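Side-chain contacts in homocysteine S-methyltransferase (PDB 5DMM), which transfers a methyl group from S-methylmethionine, or less efficiently from S-adenosylmethionine, to homocysteine, yielding methionine with the help of zinc: residues A[101-106]-A[116-121]; A[24-29]-A[52-57]. All blocks are in the same frame, centred on the assembly; numbering follows the deposited sequence.

How the contacts relate
Contact 2 comes first along the chain, joining the short helix 24-29 to helix 48-61, and it is closed before contact 1 ties the late part of helix 85-109 to strand 117-122. Their centres lie about 13 Å apart, and the two meet directly where helices 48-61 and 85-109 pack: A102 CB sits 3.5 Å from H55 CB, and the Y106 side chain leans on L56. Small A102 suits this close approach of two helices. Helices 85-109, 48-61 and 24-29 thus lie side by side in the outer layer, with strand 117-122 inside, in the wall of the parallel barrel, against helices 85-109 and 48-61; S121 of contact 1 lines the homocysteine pocket.

Contact 1: residues A[101-106]-A[116-121]; sequences KAREAY and LLVAGS
R103 lays its side chain along L116 and ends in a hydrogen bond, NH1 to L116 O at 3.0 Å. The N-H...O angle of 146° makes the bond bent, and the oxygen also sits slightly out of the guanidinium plane. With CG anti to the backbone N (chi1 177°) the chain extends from the helix, and a turn at chi3 (62°) brings the guanidinium over the start of the strand. Here the packing is close: R103 CD lies 3.8 Å from L116 CB, and V118 CG2 lies over one guanidinium face, toward its rim, 3.8 Å from R103 NH1. Arginine suits the place because its methylenes pack on leucine while its head reaches polar atoms; D163 forms a salt bridge with the same NH1 and also accepts a hydrogen bond from V118 N. Toward Y106 the contact thins to a single approach, L116 CD1 reaching the ring edge at CD2, 3.7 Å away. This ring is partly exposed, its hydroxyl hydrogen-bonded to N110, whereas L116 and V118 are buried. Helix 85-109 thus covers the strand that follows it, the helix-then-strand step of a TIM barrel.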
ATOM      1  N   LYS A 101      -1.895   9.053  14.756  1.00 18.37           N
ATOM      2  CA  LYS A 101      -2.413  10.288  15.347  1.00 19.63           C
ATOM      3  C   LYS A 101      -3.714  10.712  14.678  1.00 22.02           C
ATOM      4  O   LYS A 101      -4.633  11.161  15.354  1.00 23.36           O
ATOM      5  CB  LYS A 101      -1.391  11.426  15.245  1.00 17.62           C
ATOM      6  CG  LYS A 101      -0.128  11.242  16.090  1.00 28.27           C
ATOM      7  CD  LYS A 101      -0.383  11.450  17.568  1.00 31.65           C
ATOM      8  CE  LYS A 101       0.927  11.488  18.356  1.00 40.87           C
ATOM      9  NZ  LYS A 101       1.848  12.565  17.881  1.00 41.18           N
ATOM     10  N   ALA A 102      -3.790  10.570  13.354  1.00 17.24           N
ATOM     11  CA  ALA A 102      -5.021  10.885  12.631  1.00 17.60           C
ATOM     12  C   ALA A 102      -6.169   9.946  13.027  1.00 16.99           C
ATOM     13  O   ALA A 102      -7.328  10.364  13.104  1.00 16.46           O
ATOM     14  CB  ALA A 102      -4.791  10.827  11.125  1.00 19.08           C
ATOM     15  N   ARG A 103      -5.838   8.681  13.278  1.00 19.59           N
ATOM     16  CA  ARG A 103      -6.820   7.708  13.742  1.00 18.91           C
ATOM     17  C   ARG A 103      -7.342   8.065  15.135  1.00 20.24           C
ATOM     18  O   ARG A 103      -8.543   7.957  15.406  1.00 21.21           O
ATOM     19  CB  ARG A 103      -6.223   6.302  13.753  1.00 18.40           C
ATOM     20  CG  ARG A 103      -7.186   5.240  14.289  1.00 20.70           C
ATOM     21  CD  ARG A 103      -6.632   3.826  14.092  1.00 16.92           C
ATOM     22  NE  ARG A 103      -5.385   3.618  14.826  1.00 19.84           N
ATOM     23  CZ  ARG A 103      -4.611   2.546  14.688  1.00 21.36           C
ATOM     24  NH1 ARG A 103      -4.954   1.582  13.838  1.00 16.79           N
ATOM     25  NH2 ARG A 103      -3.491   2.443  15.393  1.00 17.34           N
ATOM     26  N   GLU A 104      -6.438   8.483  16.021  1.00 20.08           N
ATOM     27  CA  GLU A 104      -6.848   8.953  17.346  1.00 22.76           C
ATOM     28  C   GLU A 104      -7.807  10.137  17.212  1.00 19.44           C
ATOM     29  O   GLU A 104      -8.854  10.167  17.859  1.00 20.56           O
ATOM     30  CB  GLU A 104      -5.631   9.345  18.193  1.00 22.79           C
ATOM     31  CG  GLU A 104      -4.742   8.175  18.566  1.00 26.63           C
ATOM     32  CD  GLU A 104      -5.494   7.093  19.318  1.00 29.85           C
ATOM     33  OE1 GLU A 104      -5.889   7.343  20.474  1.00 29.27           O
ATOM     34  OE2 GLU A 104      -5.707   5.999  18.756  1.00 28.13           O
ATOM     35  N   ALA A 105      -7.449  11.099  16.359  1.00 19.14           N
ATOM     36  CA  ALA A 105      -8.274  12.284  16.125  1.00 22.52           C
ATOM     37  C   ALA A 105      -9.663  11.951  15.584  1.00 23.75           C
ATOM     38  O   ALA A 105     -10.659  12.527  16.023  1.00 24.87           O
ATOM     39  CB  ALA A 105      -7.567  13.240  15.170  1.00 22.38           C
ATOM     40  N   TYR A 106      -9.736  11.031  14.629  1.00 20.48           N
ATOM     41  CA  TYR A 106     -11.019  10.709  14.039  1.00 19.63           C
ATOM     42  C   TYR A 106     -11.901   9.955  15.036  1.00 23.87           C
ATOM     43  O   TYR A 106     -13.110  10.182  15.100  1.00 26.61           O
ATOM     44  CB  TYR A 106     -10.851   9.890  12.754  1.00 22.38           C
ATOM     45  CG  TYR A 106     -12.177   9.723  12.058  1.00 21.25           C
ATOM     46  CD1 TYR A 106     -12.897  10.837  11.635  1.00 23.44           C
ATOM     47  CD2 TYR A 106     -12.740   8.469  11.873  1.00 23.67           C
ATOM     48  CE1 TYR A 106     -14.129  10.694  11.019  1.00 25.89           C
ATOM     49  CE2 TYR A 106     -13.976   8.327  11.256  1.00 22.26           C
ATOM     50  CZ  TYR A 106     -14.657   9.440  10.832  1.00 25.55           C
ATOM     51  OH  TYR A 106     -15.885   9.300  10.226  1.00 31.61           O
ATOM     52  N   LEU A 116     -10.429   0.931  12.770  1.00 18.62           N
ATOM     53  CA  LEU A 116      -9.642   1.624  11.752  1.00 16.35           C
ATOM     54  C   LEU A 116      -8.202   1.092  11.785  1.00 19.61           C
ATOM     55  O   LEU A 116      -7.641   0.849  12.859  1.00 21.91           O
ATOM     56  CB  LEU A 116      -9.653   3.144  11.971  1.00 16.79           C
ATOM     57  CG  LEU A 116     -11.002   3.867  11.984  1.00 21.36           C
ATOM     58  CD1 LEU A 116     -10.799   5.361  12.157  1.00 18.20           C
ATOM     59  CD2 LEU A 116     -11.799   3.585  10.709  1.00 18.42           C
ATOM     60  N   LEU A 117      -7.612   0.913  10.610  1.00 16.02           N
ATOM     61  CA  LEU A 117      -6.285   0.328  10.502  1.00 15.08           C
ATOM     62  C   LEU A 117      -5.252   1.325   9.971  1.00 15.10           C
ATOM     63  O   LEU A 117      -5.603   2.345   9.349  1.00 16.17           O
ATOM     64  CB  LEU A 117      -6.326  -0.900   9.598  1.00 16.24           C
ATOM     65  CG  LEU A 117      -7.244  -2.037  10.064  1.00 19.09           C
ATOM     66  CD1 LEU A 117      -7.295  -3.134   9.022  1.00 18.32           C
ATOM     67  CD2 LEU A 117      -6.780  -2.573  11.411  1.00 17.45           C
ATOM     68  N   VAL A 118      -3.983   1.028  10.244  1.00 15.90           N
ATOM     69  CA  VAL A 118      -2.863   1.727   9.624  1.00 15.27           C
ATOM     70  C   VAL A 118      -1.968   0.695   8.925  1.00 16.49           C
ATOM     71  O   VAL A 118      -1.473  -0.244   9.557  1.00 15.72           O
ATOM     72  CB  VAL A 118      -2.033   2.523  10.656  1.00 16.68           C
ATOM     73  CG1 VAL A 118      -0.801   3.163   9.993  1.00 15.03           C
ATOM     74  CG2 VAL A 118      -2.886   3.583  11.340  1.00 18.08           C
ATOM     75  N   ALA A 119      -1.773   0.849   7.624  1.00 11.36           N
ATOM     76  CA  ALA A 119      -0.916  -0.071   6.894  1.00 13.61           C
ATOM     77  C   ALA A 119       0.379   0.626   6.532  1.00 12.59           C
ATOM     78  O   ALA A 119       0.350   1.716   5.965  1.00 13.64           O
ATOM     79  CB  ALA A 119      -1.615  -0.582   5.651  1.00 13.48           C
ATOM     80  N   GLY A 120       1.511  -0.007   6.834  1.00 12.85           N
ATOM     81  CA  GLY A 120       2.804   0.578   6.493  1.00 13.82           C
ATOM     82  C   GLY A 120       3.162   0.300   5.041  1.00 11.54           C
ATOM     83  O   GLY A 120       3.257  -0.859   4.628  1.00 13.98           O
ATOM     84  N   SER A 121       3.359   1.359   4.260  1.00 16.13           N
ATOM     85  CA  SER A 121       3.676   1.192   2.847  1.00 14.48           C
ATOM     86  C   SER A 121       5.094   0.664   2.626  1.00 15.49           C
ATOM     87  O   SER A 121       6.085   1.251   3.099  1.00 13.34           O
ATOM     88  CB  SER A 121       3.520   2.500   2.093  1.00 17.00           C
ATOM     89  OG  SER A 121       4.026   2.322   0.789  1.00 17.01           O
TER

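Contact 2: residues A[24-29]-A[52-57]; sequences ATELEA and REVHLD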
ATOM      1  N   ALA A  24      -0.199  12.540  -2.371  1.00 21.21           N
ATOM      2  CA  ALA A  24       0.415  13.649  -3.112  1.00 29.32           C
ATOM      3  C   ALA A  24      -0.573  14.720  -3.573  1.00 29.64           C
ATOM      4  O   ALA A  24      -0.298  15.916  -3.435  1.00 27.04           O
ATOM      5  CB  ALA A  24       1.171  13.105  -4.316  1.00 28.83           C
ATOM      6  N   THR A  25      -1.704  14.288  -4.137  1.00 26.17           N
ATOM      7  CA  THR A  25      -2.732  15.214  -4.620  1.00 29.43           C
ATOM      8  C   THR A  25      -3.144  16.193  -3.534  1.00 26.81           C
ATOM      9  O   THR A  25      -3.220  17.403  -3.756  1.00 23.01           O
ATOM     10  CB  THR A  25      -3.996  14.467  -5.107  1.00 30.17           C
ATOM     11  OG1 THR A  25      -4.419  13.533  -4.103  1.00 24.67           O
ATOM     12  CG2 THR A  25      -3.719  13.716  -6.387  1.00 29.46           C
ATOM     13  N   GLU A  26      -3.397  15.648  -2.354  1.00 24.93           N
ATOM     14  CA  GLU A  26      -3.890  16.416  -1.228  1.00 21.17           C
ATOM     15  C   GLU A  26      -2.828  17.346  -0.661  1.00 23.35           C
ATOM     16  O   GLU A  26      -3.134  18.464  -0.265  1.00 21.90           O
ATOM     17  CB  GLU A  26      -4.407  15.470  -0.144  1.00 25.55           C
ATOM     18  CG  GLU A  26      -5.863  15.065  -0.350  1.00 29.50           C
ATOM     19  CD  GLU A  26      -6.824  15.983   0.390  1.00 28.26           C
ATOM     20  OE1 GLU A  26      -6.413  16.568   1.419  1.00 30.36           O
ATOM     21  OE2 GLU A  26      -7.986  16.122  -0.048  1.00 24.42           O
ATOM     22  N   LEU A  27      -1.584  16.884  -0.616  1.00 20.25           N
ATOM     23  CA  LEU A  27      -0.501  17.739  -0.113  1.00 18.16           C
ATOM     24  C   LEU A  27      -0.268  18.917  -1.044  1.00 22.65           C
ATOM     25  O   LEU A  27      -0.084  20.058  -0.597  1.00 22.53           O
ATOM     26  CB  LEU A  27       0.785  16.935   0.051  1.00 20.91           C
ATOM     27  CG  LEU A  27       0.783  15.905   1.175  1.00 22.70           C
ATOM     28  CD1 LEU A  27       2.114  15.138   1.205  1.00 18.10           C
ATOM     29  CD2 LEU A  27       0.547  16.589   2.521  1.00 17.43           C
ATOM     30  N   GLU A  28      -0.268  18.640  -2.343  1.00 20.21           N
ATOM     31  CA  GLU A  28      -0.130  19.690  -3.345  1.00 26.11           C
ATOM     32  C   GLU A  28      -1.261  20.721  -3.295  1.00 26.43           C
ATOM     33  O   GLU A  28      -1.022  21.926  -3.454  1.00 22.02           O
ATOM     34  CB  GLU A  28      -0.058  19.069  -4.738  1.00 31.12           C
ATOM     35  CG  GLU A  28       1.214  18.287  -4.985  1.00 35.34           C
ATOM     36  CD  GLU A  28       1.373  17.918  -6.438  1.00 46.31           C
ATOM     37  OE1 GLU A  28       0.335  17.739  -7.114  1.00 50.10           O
ATOM     38  OE2 GLU A  28       2.531  17.821  -6.905  1.00 56.13           O
ATOM     39  N   ALA A  29      -2.490  20.254  -3.085  1.00 25.39           N
ATOM     40  CA  ALA A  29      -3.625  21.162  -2.935  1.00 22.95           C
ATOM     41  C   ALA A  29      -3.430  22.100  -1.741  1.00 23.55           C
ATOM     42  O   ALA A  29      -3.912  23.231  -1.749  1.00 23.14           O
ATOM     43  CB  ALA A  29      -4.924  20.375  -2.779  1.00 21.43           C
ATOM     44  N   ARG A  52      -0.621  14.251   8.451  1.00 17.56           N
ATOM     45  CA  ARG A  52      -1.619  13.835   9.429  1.00 15.69           C
ATOM     46  C   ARG A  52      -3.014  14.324   9.022  1.00 18.33           C
ATOM     47  O   ARG A  52      -3.998  13.584   9.144  1.00 19.19           O
ATOM     48  CB  ARG A  52      -1.244  14.366  10.817  1.00 21.55           C
ATOM     49  CG  ARG A  52      -2.200  14.015  11.946  1.00 20.83           C
ATOM     50  CD  ARG A  52      -2.107  15.086  13.045  1.00 28.77           C
ATOM     51  NE  ARG A  52      -2.683  16.350  12.566  1.00 37.51           N
ATOM     52  CZ  ARG A  52      -2.178  17.566  12.783  1.00 41.25           C
ATOM     53  NH1 ARG A  52      -1.068  17.732  13.491  1.00 41.49           N
ATOM     54  NH2 ARG A  52      -2.794  18.630  12.284  1.00 42.96           N
ATOM     55  N   GLU A  53      -3.091  15.561   8.530  1.00 19.09           N
ATOM     56  CA  GLU A  53      -4.363  16.129   8.084  1.00 17.63           C
ATOM     57  C   GLU A  53      -4.949  15.332   6.913  1.00 18.52           C
ATOM     58  O   GLU A  53      -6.157  15.098   6.846  1.00 19.56           O
ATOM     59  CB  GLU A  53      -4.183  17.601   7.700  1.00 21.72           C
ATOM     60  CG  GLU A  53      -4.038  18.520   8.913  1.00 26.34           C
ATOM     61  CD  GLU A  53      -3.821  19.991   8.550  1.00 34.42           C
ATOM     62  OE1 GLU A  53      -4.226  20.401   7.440  1.00 43.64           O
ATOM     63  OE2 GLU A  53      -3.240  20.733   9.382  1.00 34.94           O
ATOM     64  N   VAL A  54      -4.094  14.918   5.983  1.00 16.56           N
ATOM     65  CA  VAL A  54      -4.582  14.149   4.842  1.00 17.13           C
ATOM     66  C   VAL A  54      -5.097  12.780   5.281  1.00 15.73           C
ATOM     67  O   VAL A  54      -6.133  12.316   4.787  1.00 14.30           O
ATOM     68  CB  VAL A  54      -3.497  13.970   3.768  1.00 16.44           C
ATOM     69  CG1 VAL A  54      -4.003  13.016   2.679  1.00 17.73           C
ATOM     70  CG2 VAL A  54      -3.123  15.320   3.172  1.00 17.30           C
ATOM     71  N   HIS A  55      -4.395  12.136   6.212  1.00 15.00           N
ATOM     72  CA  HIS A  55      -4.884  10.855   6.734  1.00 17.99           C
ATOM     73  C   HIS A  55      -6.263  11.052   7.387  1.00 16.00           C
ATOM     74  O   HIS A  55      -7.187  10.255   7.200  1.00 14.66           O
ATOM     75  CB  HIS A  55      -3.901  10.253   7.744  1.00 17.43           C
ATOM     76  CG  HIS A  55      -2.643   9.709   7.135  1.00 16.38           C
ATOM     77  ND1 HIS A  55      -2.645   8.814   6.088  1.00 15.94           N
ATOM     78  CD2 HIS A  55      -1.341   9.915   7.452  1.00 14.80           C
ATOM     79  CE1 HIS A  55      -1.396   8.495   5.782  1.00 15.46           C
ATOM     80  NE2 HIS A  55      -0.589   9.146   6.597  1.00 13.87           N
ATOM     81  N   LEU A  56      -6.404  12.136   8.143  1.00 16.98           N
ATOM     82  CA  LEU A  56      -7.674  12.426   8.804  1.00 17.25           C
ATOM     83  C   LEU A  56      -8.768  12.670   7.761  1.00 18.91           C
ATOM     84  O   LEU A  56      -9.899  12.201   7.905  1.00 17.44           O
ATOM     85  CB  LEU A  56      -7.533  13.633   9.731  1.00 17.76           C
ATOM     86  CG  LEU A  56      -8.823  14.120  10.398  1.00 20.45           C
ATOM     87  CD1 LEU A  56      -9.429  13.027  11.279  1.00 20.84           C
ATOM     88  CD2 LEU A  56      -8.563  15.405  11.196  1.00 20.03           C
ATOM     89  N   ASP A  57      -8.410  13.396   6.709  1.00 15.91           N
ATOM     90  CA  ASP A  57      -9.295  13.635   5.565  1.00 19.28           C
ATOM     91  C   ASP A  57      -9.856  12.334   4.971  1.00 18.50           C
ATOM     92  O   ASP A  57     -11.055  12.217   4.661  1.00 17.33           O
ATOM     93  CB  ASP A  57      -8.516  14.396   4.494  1.00 20.56           C
ATOM     94  CG  ASP A  57      -9.391  15.252   3.623  1.00 33.62           C
ATOM     95  OD1 ASP A  57     -10.537  14.843   3.321  1.00 36.48           O
ATOM     96  OD2 ASP A  57      -8.917  16.343   3.233  1.00 38.57           O
TER
HETATM   97  O   HOH W   1     -10.813  16.585   1.327  1.00 25.73           O
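V54 and E26 make the main apolar contact, with V54 CG2 3.6 Å from E26 CB and V54 CG1 only slightly farther from the same carbon. The two side chains run past each other in opposite directions, so the valine methyls meet the aliphatic base of the glutamate. L27 adds a contact at about a right angle: its CD2 reaches V54 CG2 at 3.9 Å. A branched, compact valine suits this buried position because one methyl serves both neighbours, while the longer leucine can reach across from beside the interface. The helix axes stay 9.9 Å apart at closest approach and run at 121° to each other. In this TIM-barrel protein, 24-29 is a short helix after the first barrel strand, 17-18, and it packs on helix 48-61, which precedes the second, 65-67. The charged interactions lie at the partly exposed edge. E26 OE1 and D57 OD2 stand 3.1 Å apart, two acceptors with no hydrogen bond between them, and their carboxylate planes are turned 77° from each other. E26 bends at chi2 (-93°), which swings its carboxylate toward D57. R30 NH2 forms salt bridges with both oxygens, and its positive charge probably offsets the repulsion; acids suit this edge because they share R30. A water lies 3.2 Å from E26 OE2 and 2.7 Å from D57 OD1, placed to donate to either, weakly to the latter; acceptors around it outnumber its protons.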